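Local coordinates for major exported protein (Pseudomonas aeruginosa, PDB 3HE1) that probably serves as a secreted structural component of the type VI secretion system, in which Hcp proteins form six-subunit rings, at residues 25-30 against 116-121; 129-134 against 176-181. All blocks are in the same frame, centred on the assembly; numbering follows the deposited sequence.

The chain enters the fold at 25-30, at its N-terminal end. Contact 1 pairs this segment with 116-121 and closes a loop of 85 residues holding strands 61-71 and 86-95 and helix 100-109. The chain then turns from strand 112-123 into strand 129-137, where contact 2 opens. It closes at 176-181, after strands 140-149 and 162-169. The two loops therefore follow in series and neither encloses the other. Strands 112-123 and 129-137 are neighbours in one curled antiparallel sheet. Tyr132 and Tyr133 both pair with Trp120 as a beta bulge, which joins the contacts directly. Both also reach the second subunit.

Contact 1. Residues 25-30 against 116-121; sequences TPAYMS and VEIQWY
Tyr28 and Gln119 form the central hydrogen-bonded pair of two antiparallel strands. The bond from Gln119 N to Tyr28 O is 2.8 Å long and nearly straight (N-H...O 170°). Tyr28 N returns a bond to Gln119 O at 3.0 Å. Ser30 and Glu117 make the next such pair, with Ser30 N to Glu117 O at 3.1 Å and a matching bond back from Glu117 N. Tyr121 N reaches Pro26 O at 3.2 Å, but this bond is weak. CA-H groups of Ala27 and Met29 add contacts to the carbonyls of Gln119 and Glu117.

Strand 27-33 lies between strands 112-123 and 61-71 in the curled antiparallel beta barrel of the Hcp family, where Ala27, Met29 and Ile118 share the face packed toward Ile92 of strand 86-95.

Apolar contact is tightest at Met29, a selenomethionine. Its CG is anti to the backbone N (chi1 178°), which carries the chain across Ile118 at a slant, over its CD1. Ile118 CD1 lies 3.3 Å from Met29 SE and 3.4 Å from Met29 CG. Val116 CG1 also touches the selenium. Beyond this, Ile118 CG2 meets Ala27 CB and sits over one face of the Trp120 ring.

The aromatic contact is on the other face. The Tyr28 and Tyr121 rings form an offset edge-to-face pair, the edge of Tyr28 toward the face of Tyr121. Tyr28 CD2 and Tyr121 CE2 are their nearest atoms. The centroids are 5.8 Å apart and the planes stand at 80°. His57 stacks on Tyr28 and hydrogen-bonds Tyr121 OH.

Along this face, Gln119 NE2 donates to the anti lone pair of Glu117 OE2 at 3.2 Å. The other carboxylate oxygen, Glu117 OE1, forms a salt bridge with Lys115.

Contact 2. Residues 129-134 against 176-181; sequences QEHYYT and THEVSG
Thr134 O takes a bond from Thr176 N at 2.9 Å and a weak one from a water. The same water lies 2.6 Å from Thr176 OG1 in a hydrogen bond, so it bridges the two threonines. Thr134 N completes the pair by donating to Thr176 O.

Tyr132 O accepts Glu178 N at 2.8 Å, with the donor well above the carbonyl plane. That oxygen also lies over one face of the His177 ring, 3.5 Å from His177 CD2. The edge of the Tyr132 ring points to the face of the same imidazole, with the planes at 75°. Thr176 O in turn sits over one face of the Tyr133 ring.

Glu178 CG stands anti to its carbonyl carbon (chi1 -63°), which puts it over one face of the His131 ring, 4.0 Å from the centroid. Val179 CG2 packs against Tyr132 CB at 3.6 Å.

His177 NE2 bonds to Asp47 O of the second subunit, and Tyr132 OH to its His162. This is the end of an antiparallel strand pair, where the chain leaves strand 172-177 with helical backbone angles at 178-180 yet still packs on strand 129-137, at a subunit interface of the six-chain Hcp assembly.

Contact 1. Residues 25-30 against 116-121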
ATOM      1  N   THR A  25      18.945 -11.064  14.962  1.00 66.60           N
ATOM      2  CA  THR A  25      18.119 -10.916  16.146  1.00 44.49           C
ATOM      3  C   THR A  25      16.867 -11.773  15.987  1.00 59.18           C
ATOM      4  O   THR A  25      15.760 -11.233  15.931  1.00 32.38           O
ATOM      5  CB  THR A  25      17.697  -9.463  16.311  1.00 49.38           C
ATOM      6  OG1 THR A  25      16.979  -9.049  15.140  1.00 57.53           O
ATOM      7  CG2 THR A  25      18.923  -8.588  16.467  1.00 71.00           C
ATOM      8  N   PRO A  26      17.038 -13.113  15.896  1.00 81.11           N
ATOM      9  CA  PRO A  26      15.906 -14.024  15.723  1.00 37.99           C
ATOM     10  C   PRO A  26      15.444 -14.521  17.075  1.00 32.03           C
ATOM     11  O   PRO A  26      16.147 -14.360  18.072  1.00 44.93           O
ATOM     12  CB  PRO A  26      16.543 -15.182  14.984  1.00 31.69           C
ATOM     13  CG  PRO A  26      17.840 -15.324  15.721  1.00 31.24           C
ATOM     14  CD  PRO A  26      18.288 -13.885  16.040  1.00 39.76           C
ATOM     15  N   ALA A  27      14.253 -15.099  17.103  1.00 32.81           N
ATOM     16  CA  ALA A  27      13.755 -15.780  18.277  1.00 27.46           C
ATOM     17  C   ALA A  27      13.813 -17.271  17.963  1.00 35.91           C
ATOM     18  O   ALA A  27      13.816 -17.669  16.784  1.00 34.58           O
ATOM     19  CB  ALA A  27      12.335 -15.336  18.576  1.00 21.08           C
ATOM     20  N   TYR A  28      13.907 -18.095  19.002  1.00 26.01           N
ATOM     21  CA  TYR A  28      13.821 -19.544  18.830  1.00 31.15           C
ATOM     22  C   TYR A  28      12.748 -20.013  19.769  1.00 22.24           C
ATOM     23  O   TYR A  28      12.532 -19.393  20.801  1.00 29.93           O
ATOM     24  CB  TYR A  28      15.159 -20.234  19.114  1.00 15.40           C
ATOM     25  CG  TYR A  28      16.189 -19.961  18.040  1.00 41.90           C
ATOM     26  CD1 TYR A  28      16.202 -20.705  16.866  1.00 39.58           C
ATOM     27  CD2 TYR A  28      17.127 -18.941  18.185  1.00 30.22           C
ATOM     28  CE1 TYR A  28      17.127 -20.452  15.868  1.00 42.93           C
ATOM     29  CE2 TYR A  28      18.066 -18.680  17.192  1.00 18.07           C
ATOM     30  CZ  TYR A  28      18.057 -19.440  16.036  1.00 61.01           C
ATOM     31  OH  TYR A  28      18.980 -19.194  15.039  1.00 86.90           O
HETATM   32  N   MSE A  29      12.054 -21.083  19.414  1.00 20.13           N
HETATM   33  CA  MSE A  29      10.906 -21.505  20.207  1.00 35.17           C
HETATM   34  C   MSE A  29      10.933 -23.001  20.506  1.00 27.50           C
HETATM   35  O   MSE A  29      11.577 -23.780  19.819  1.00 35.59           O
HETATM   36  CB  MSE A  29       9.601 -21.110  19.498  1.00 28.03           C
HETATM   37  CG  MSE A  29       8.291 -21.542  20.186  1.00 23.11           C
HETATM   38 SE   MSE A  29       6.793 -21.000  19.060  0.58 31.92          SE
HETATM   39  CE  MSE A  29       7.685 -21.361  17.362  1.00 27.14           C
ATOM     40  N   SER A  30      10.232 -23.394  21.554  1.00 28.75           N
ATOM     41  CA  SER A  30      10.083 -24.795  21.864  1.00 34.79           C
ATOM     42  C   SER A  30       8.619 -25.039  22.111  1.00 42.31           C
ATOM     43  O   SER A  30       7.911 -24.191  22.678  1.00 36.72           O
ATOM     44  CB  SER A  30      10.909 -25.190  23.097  1.00 33.61           C
ATOM     45  OG  SER A  30      10.435 -24.545  24.269  1.00 51.43           O
ATOM     46  N   VAL A 116       4.637 -23.455  25.312  1.00 43.59           N
ATOM     47  CA  VAL A 116       5.270 -22.806  24.177  1.00 30.34           C
ATOM     48  C   VAL A 116       6.142 -21.733  24.785  1.00 49.27           C
ATOM     49  O   VAL A 116       5.663 -20.928  25.594  1.00 26.21           O
ATOM     50  CB  VAL A 116       4.242 -22.114  23.281  1.00 36.55           C
ATOM     51  CG1 VAL A 116       4.951 -21.266  22.205  1.00 10.90           C
ATOM     52  CG2 VAL A 116       3.288 -23.143  22.688  1.00 34.34           C
ATOM     53  N   GLU A 117       7.417 -21.720  24.417  1.00 24.25           N
ATOM     54  CA  GLU A 117       8.340 -20.789  25.029  1.00 13.92           C
ATOM     55  C   GLU A 117       9.219 -20.171  23.983  1.00 17.57           C
ATOM     56  O   GLU A 117       9.984 -20.875  23.331  1.00 19.91           O
ATOM     57  CB  GLU A 117       9.200 -21.495  26.065  1.00 40.07           C
ATOM     58  CG  GLU A 117      10.454 -20.730  26.452  1.00 61.43           C
ATOM     59  CD  GLU A 117      11.081 -21.246  27.743  1.00 93.01           C
ATOM     60  OE1 GLU A 117      10.321 -21.582  28.680  1.00 95.97           O
ATOM     61  OE2 GLU A 117      12.333 -21.313  27.821  1.00 50.07           O
ATOM     62  N   ILE A 118       9.083 -18.852  23.843  1.00 28.47           N
ATOM     63  CA  ILE A 118       9.753 -18.039  22.833  1.00 25.76           C
ATOM     64  C   ILE A 118      10.956 -17.310  23.434  1.00 28.02           C
ATOM     65  O   ILE A 118      10.825 -16.504  24.347  1.00 26.97           O
ATOM     66  CB  ILE A 118       8.802 -16.962  22.257  1.00 26.42           C
ATOM     67  CG1 ILE A 118       7.625 -17.595  21.528  1.00 19.20           C
ATOM     68  CG2 ILE A 118       9.535 -16.063  21.288  1.00 26.52           C
ATOM     69  CD1 ILE A 118       8.003 -18.150  20.182  1.00 22.17           C
ATOM     70  N   GLN A 119      12.128 -17.585  22.895  1.00 17.64           N
ATOM     71  CA  GLN A 119      13.341 -17.020  23.423  1.00 21.12           C
ATOM     72  C   GLN A 119      13.904 -15.977  22.482  1.00 23.33           C
ATOM     73  O   GLN A 119      14.191 -16.266  21.322  1.00 25.98           O
ATOM     74  CB  GLN A 119      14.373 -18.117  23.636  1.00 37.48           C
ATOM     75  CG  GLN A 119      14.020 -19.056  24.755  1.00 30.01           C
ATOM     76  CD  GLN A 119      15.229 -19.839  25.232  1.00 66.21           C
ATOM     77  OE1 GLN A 119      16.304 -19.800  24.610  1.00 44.34           O
ATOM     78  NE2 GLN A 119      15.063 -20.556  26.342  1.00 42.17           N
ATOM     79  N   TRP A 120      14.097 -14.769  23.003  1.00 29.76           N
ATOM     80  CA  TRP A 120      14.506 -13.645  22.183  1.00 29.21           C
ATOM     81  C   TRP A 120      16.026 -13.422  22.202  1.00 36.48           C
ATOM     82  O   TRP A 120      16.666 -13.501  23.256  1.00 30.96           O
ATOM     83  CB  TRP A 120      13.751 -12.388  22.620  1.00 42.94           C
ATOM     84  CG  TRP A 120      12.244 -12.556  22.691  1.00 26.27           C
ATOM     85  CD1 TRP A 120      11.529 -13.184  23.678  1.00 33.96           C
ATOM     86  CD2 TRP A 120      11.285 -12.078  21.748  1.00 13.38           C
ATOM     87  NE1 TRP A 120      10.185 -13.128  23.402  1.00 29.84           N
ATOM     88  CE2 TRP A 120      10.007 -12.446  22.226  1.00 26.59           C
ATOM     89  CE3 TRP A 120      11.381 -11.369  20.542  1.00 28.76           C
ATOM     90  CZ2 TRP A 120       8.834 -12.133  21.545  1.00 30.62           C
ATOM     91  CZ3 TRP A 120      10.212 -11.059  19.860  1.00 22.06           C
ATOM     92  CH2 TRP A 120       8.957 -11.444  20.362  1.00 50.83           C
ATOM     93  N   TYR A 121      16.592 -13.147  21.027  1.00 19.18           N
ATOM     94  CA  TYR A 121      18.041 -12.947  20.890  1.00 25.10           C
ATOM     95  C   TYR A 121      18.420 -11.594  20.270  1.00 44.49           C
ATOM     96  O   TYR A 121      17.683 -11.029  19.452  1.00 23.47           O
ATOM     97  CB  TYR A 121      18.672 -14.094  20.101  1.00 27.30           C
ATOM     98  CG  TYR A 121      18.720 -15.394  20.869  1.00 46.06           C
ATOM     99  CD1 TYR A 121      19.871 -15.774  21.553  1.00 27.82           C
ATOM    100  CD2 TYR A 121      17.610 -16.236  20.924  1.00 28.51           C
ATOM    101  CE1 TYR A 121      19.919 -16.962  22.266  1.00 36.79           C
ATOM    102  CE2 TYR A 121      17.648 -17.427  21.639  1.00 26.17           C
ATOM    103  CZ  TYR A 121      18.804 -17.782  22.303  1.00 32.28           C
ATOM    104  OH  TYR A 121      18.845 -18.955  23.011  1.00 37.17           O
TER

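Contact 2. Residues 129-134 against 176-181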
ATOM      1  N   GLN A 129      26.155 -12.523  20.396  1.00 39.52           N
ATOM      2  CA  GLN A 129      24.725 -12.831  20.444  1.00 57.68           C
ATOM      3  C   GLN A 129      24.316 -13.332  21.818  1.00 40.26           C
ATOM      4  O   GLN A 129      25.002 -14.170  22.403  1.00 39.28           O
ATOM      5  CB  GLN A 129      24.359 -13.886  19.398  1.00 64.59           C
ATOM      6  CG  GLN A 129      24.344 -13.358  17.978  1.00 86.68           C
ATOM      7  CD  GLN A 129      23.456 -12.139  17.827  1.00 58.51           C
ATOM      8  OE1 GLN A 129      23.937 -11.041  17.535  1.00 51.98           O
ATOM      9  NE2 GLN A 129      22.156 -12.323  18.039  1.00 38.48           N
ATOM     10  N   GLU A 130      23.197 -12.828  22.335  1.00 31.83           N
ATOM     11  CA  GLU A 130      22.731 -13.276  23.641  1.00 32.83           C
ATOM     12  C   GLU A 130      21.218 -13.393  23.742  1.00 47.67           C
ATOM     13  O   GLU A 130      20.468 -12.659  23.097  1.00 41.19           O
ATOM     14  CB  GLU A 130      23.254 -12.365  24.756  1.00 33.83           C
ATOM     15  CG  GLU A 130      22.516 -11.045  24.878  1.00 34.17           C
ATOM     16  CD  GLU A 130      23.202 -10.091  25.837  1.00 48.36           C
ATOM     17  OE1 GLU A 130      24.014 -10.557  26.667  1.00 42.69           O
ATOM     18  OE2 GLU A 130      22.936  -8.874  25.756  1.00 39.14           O
ATOM     19  N   HIS A 131      20.781 -14.335  24.562  1.00 28.94           N
ATOM     20  CA  HIS A 131      19.386 -14.427  24.913  1.00 21.50           C
ATOM     21  C   HIS A 131      19.115 -13.396  26.002  1.00 32.12           C
ATOM     22  O   HIS A 131      19.773 -13.386  27.041  1.00 39.41           O
ATOM     23  CB  HIS A 131      19.064 -15.830  25.409  1.00 33.78           C
ATOM     24  CG  HIS A 131      17.645 -15.992  25.846  1.00 31.17           C
ATOM     25  ND1 HIS A 131      17.271 -16.846  26.860  1.00 33.62           N
ATOM     26  CD2 HIS A 131      16.511 -15.383  25.427  1.00 25.53           C
ATOM     27  CE1 HIS A 131      15.964 -16.768  27.034  1.00 40.13           C
ATOM     28  NE2 HIS A 131      15.478 -15.889  26.176  1.00 35.90           N
ATOM     29  N   TYR A 132      18.156 -12.515  25.766  1.00 47.81           N
ATOM     30  CA  TYR A 132      17.938 -11.414  26.694  1.00 38.15           C
ATOM     31  C   TYR A 132      16.464 -11.234  27.081  1.00 35.06           C
ATOM     32  O   TYR A 132      16.164 -10.454  27.977  1.00 28.94           O
ATOM     33  CB  TYR A 132      18.475 -10.113  26.095  1.00 27.23           C
ATOM     34  CG  TYR A 132      17.541  -9.557  25.056  1.00 25.65           C
ATOM     35  CD1 TYR A 132      16.715  -8.480  25.349  1.00 20.74           C
ATOM     36  CD2 TYR A 132      17.455 -10.134  23.795  1.00 36.12           C
ATOM     37  CE1 TYR A 132      15.837  -7.979  24.411  1.00 32.17           C
ATOM     38  CE2 TYR A 132      16.577  -9.639  22.841  1.00 41.31           C
ATOM     39  CZ  TYR A 132      15.768  -8.561  23.159  1.00 31.59           C
ATOM     40  OH  TYR A 132      14.893  -8.060  22.224  1.00 26.12           O
ATOM     41  N   TYR A 133      15.551 -11.940  26.413  1.00 24.14           N
ATOM     42  CA  TYR A 133      14.116 -11.834  26.718  1.00 16.44           C
ATOM     43  C   TYR A 133      13.441 -13.198  26.529  1.00 39.77           C
ATOM     44  O   TYR A 133      13.832 -13.959  25.636  1.00 36.77           O
ATOM     45  CB  TYR A 133      13.466 -10.811  25.788  1.00 18.77           C
ATOM     46  CG  TYR A 133      12.173 -10.193  26.277  1.00 18.16           C
ATOM     47  CD1 TYR A 133      12.180  -9.190  27.234  1.00 25.65           C
ATOM     48  CD2 TYR A 133      10.947 -10.573  25.740  1.00 29.02           C
ATOM     49  CE1 TYR A 133      10.994  -8.611  27.672  1.00 32.65           C
ATOM     50  CE2 TYR A 133       9.766  -9.999  26.166  1.00 21.17           C
ATOM     51  CZ  TYR A 133       9.795  -9.022  27.132  1.00 22.47           C
ATOM     52  OH  TYR A 133       8.628  -8.447  27.565  1.00 29.56           O
ATOM     53  N   THR A 134      12.442 -13.510  27.360  1.00 31.10           N
ATOM     54  CA  THR A 134      11.615 -14.709  27.158  1.00 22.79           C
ATOM     55  C   THR A 134      10.120 -14.430  27.227  1.00 26.61           C
ATOM     56  O   THR A 134       9.647 -13.661  28.058  1.00 29.95           O
ATOM     57  CB  THR A 134      11.951 -15.819  28.143  1.00 20.58           C
ATOM     58  OG1 THR A 134      13.341 -16.147  28.022  1.00 28.32           O
ATOM     59  CG2 THR A 134      11.119 -17.071  27.859  1.00 25.22           C
ATOM     60  N   THR A 176       9.707 -12.188  30.574  1.00 22.06           N
ATOM     61  CA  THR A 176      10.849 -11.994  31.441  1.00 29.64           C
ATOM     62  C   THR A 176      11.963 -11.315  30.681  1.00 30.72           C
ATOM     63  O   THR A 176      12.238 -11.682  29.543  1.00 22.96           O
ATOM     64  CB  THR A 176      11.388 -13.323  31.892  1.00 25.10           C
ATOM     65  OG1 THR A 176      10.320 -14.099  32.450  1.00 29.87           O
ATOM     66  CG2 THR A 176      12.484 -13.110  32.914  1.00 40.41           C
ATOM     67  N   HIS A 177      12.596 -10.324  31.297  1.00 34.82           N
ATOM     68  CA  HIS A 177      13.829  -9.780  30.748  1.00 30.46           C
ATOM     69  C   HIS A 177      14.979 -10.505  31.436  1.00 27.92           C
ATOM     70  O   HIS A 177      15.053 -10.506  32.660  1.00 35.71           O
ATOM     71  CB  HIS A 177      13.924  -8.264  30.950  1.00 27.03           C
ATOM     72  CG  HIS A 177      15.096  -7.648  30.253  1.00 20.18           C
ATOM     73  ND1 HIS A 177      14.967  -6.682  29.278  1.00 28.71           N
ATOM     74  CD2 HIS A 177      16.423  -7.902  30.355  1.00 22.15           C
ATOM     75  CE1 HIS A 177      16.165  -6.352  28.827  1.00 46.65           C
ATOM     76  NE2 HIS A 177      17.068  -7.079  29.465  1.00 26.60           N
ATOM     77  N   GLU A 178      15.863 -11.121  30.642  1.00 46.24           N
ATOM     78  CA  GLU A 178      16.863 -12.091  31.128  1.00 32.39           C
ATOM     79  C   GLU A 178      18.181 -11.506  31.629  1.00 34.56           C
ATOM     80  O   GLU A 178      18.887 -12.150  32.414  1.00 49.00           O
ATOM     81  CB  GLU A 178      17.185 -13.143  30.052  1.00 22.21           C
ATOM     82  CG  GLU A 178      16.012 -14.018  29.634  1.00 30.19           C
ATOM     83  CD  GLU A 178      15.500 -14.908  30.755  1.00 26.79           C
ATOM     84  OE1 GLU A 178      16.142 -14.969  31.820  1.00 36.08           O
ATOM     85  OE2 GLU A 178      14.451 -15.556  30.570  1.00 31.61           O
ATOM     86  N   VAL A 179      18.531 -10.313  31.159  1.00 19.32           N
ATOM     87  CA  VAL A 179      19.759  -9.665  31.608  1.00 23.98           C
ATOM     88  C   VAL A 179      19.482  -8.718  32.780  1.00 21.56           C
ATOM     89  O   VAL A 179      20.247  -8.668  33.744  1.00 27.00           O
ATOM     90  CB  VAL A 179      20.458  -8.906  30.462  1.00 25.23           C
ATOM     91  CG1 VAL A 179      21.929  -8.677  30.796  1.00 18.72           C
ATOM     92  CG2 VAL A 179      20.312  -9.684  29.162  1.00 32.83           C
ATOM     93  N   SER A 180      18.370  -7.989  32.697  1.00 34.75           N
ATOM     94  CA  SER A 180      18.039  -6.947  33.671  1.00 44.68           C
ATOM     95  C   SER A 180      17.102  -7.437  34.784  1.00 48.82           C
ATOM     96  O   SER A 180      16.857  -6.720  35.756  1.00 53.89           O
ATOM     97  CB  SER A 180      17.451  -5.716  32.965  1.00 24.21           C
ATOM     98  OG  SER A 180      18.433  -5.053  32.184  1.00 32.37           O
ATOM     99  N   GLY A 181      16.572  -8.648  34.626  1.00 41.49           N
ATOM    100  CA  GLY A 181      15.879  -9.331  35.705  1.00 30.75           C
ATOM    101  C   GLY A 181      14.429  -8.960  35.951  1.00 25.76           C
ATOM    102  O   GLY A 181      13.813  -9.467  36.884  1.00 38.12           O
TER
HETATM  103  O   HOH W   1       9.223 -15.355  30.492  1.00 21.49           O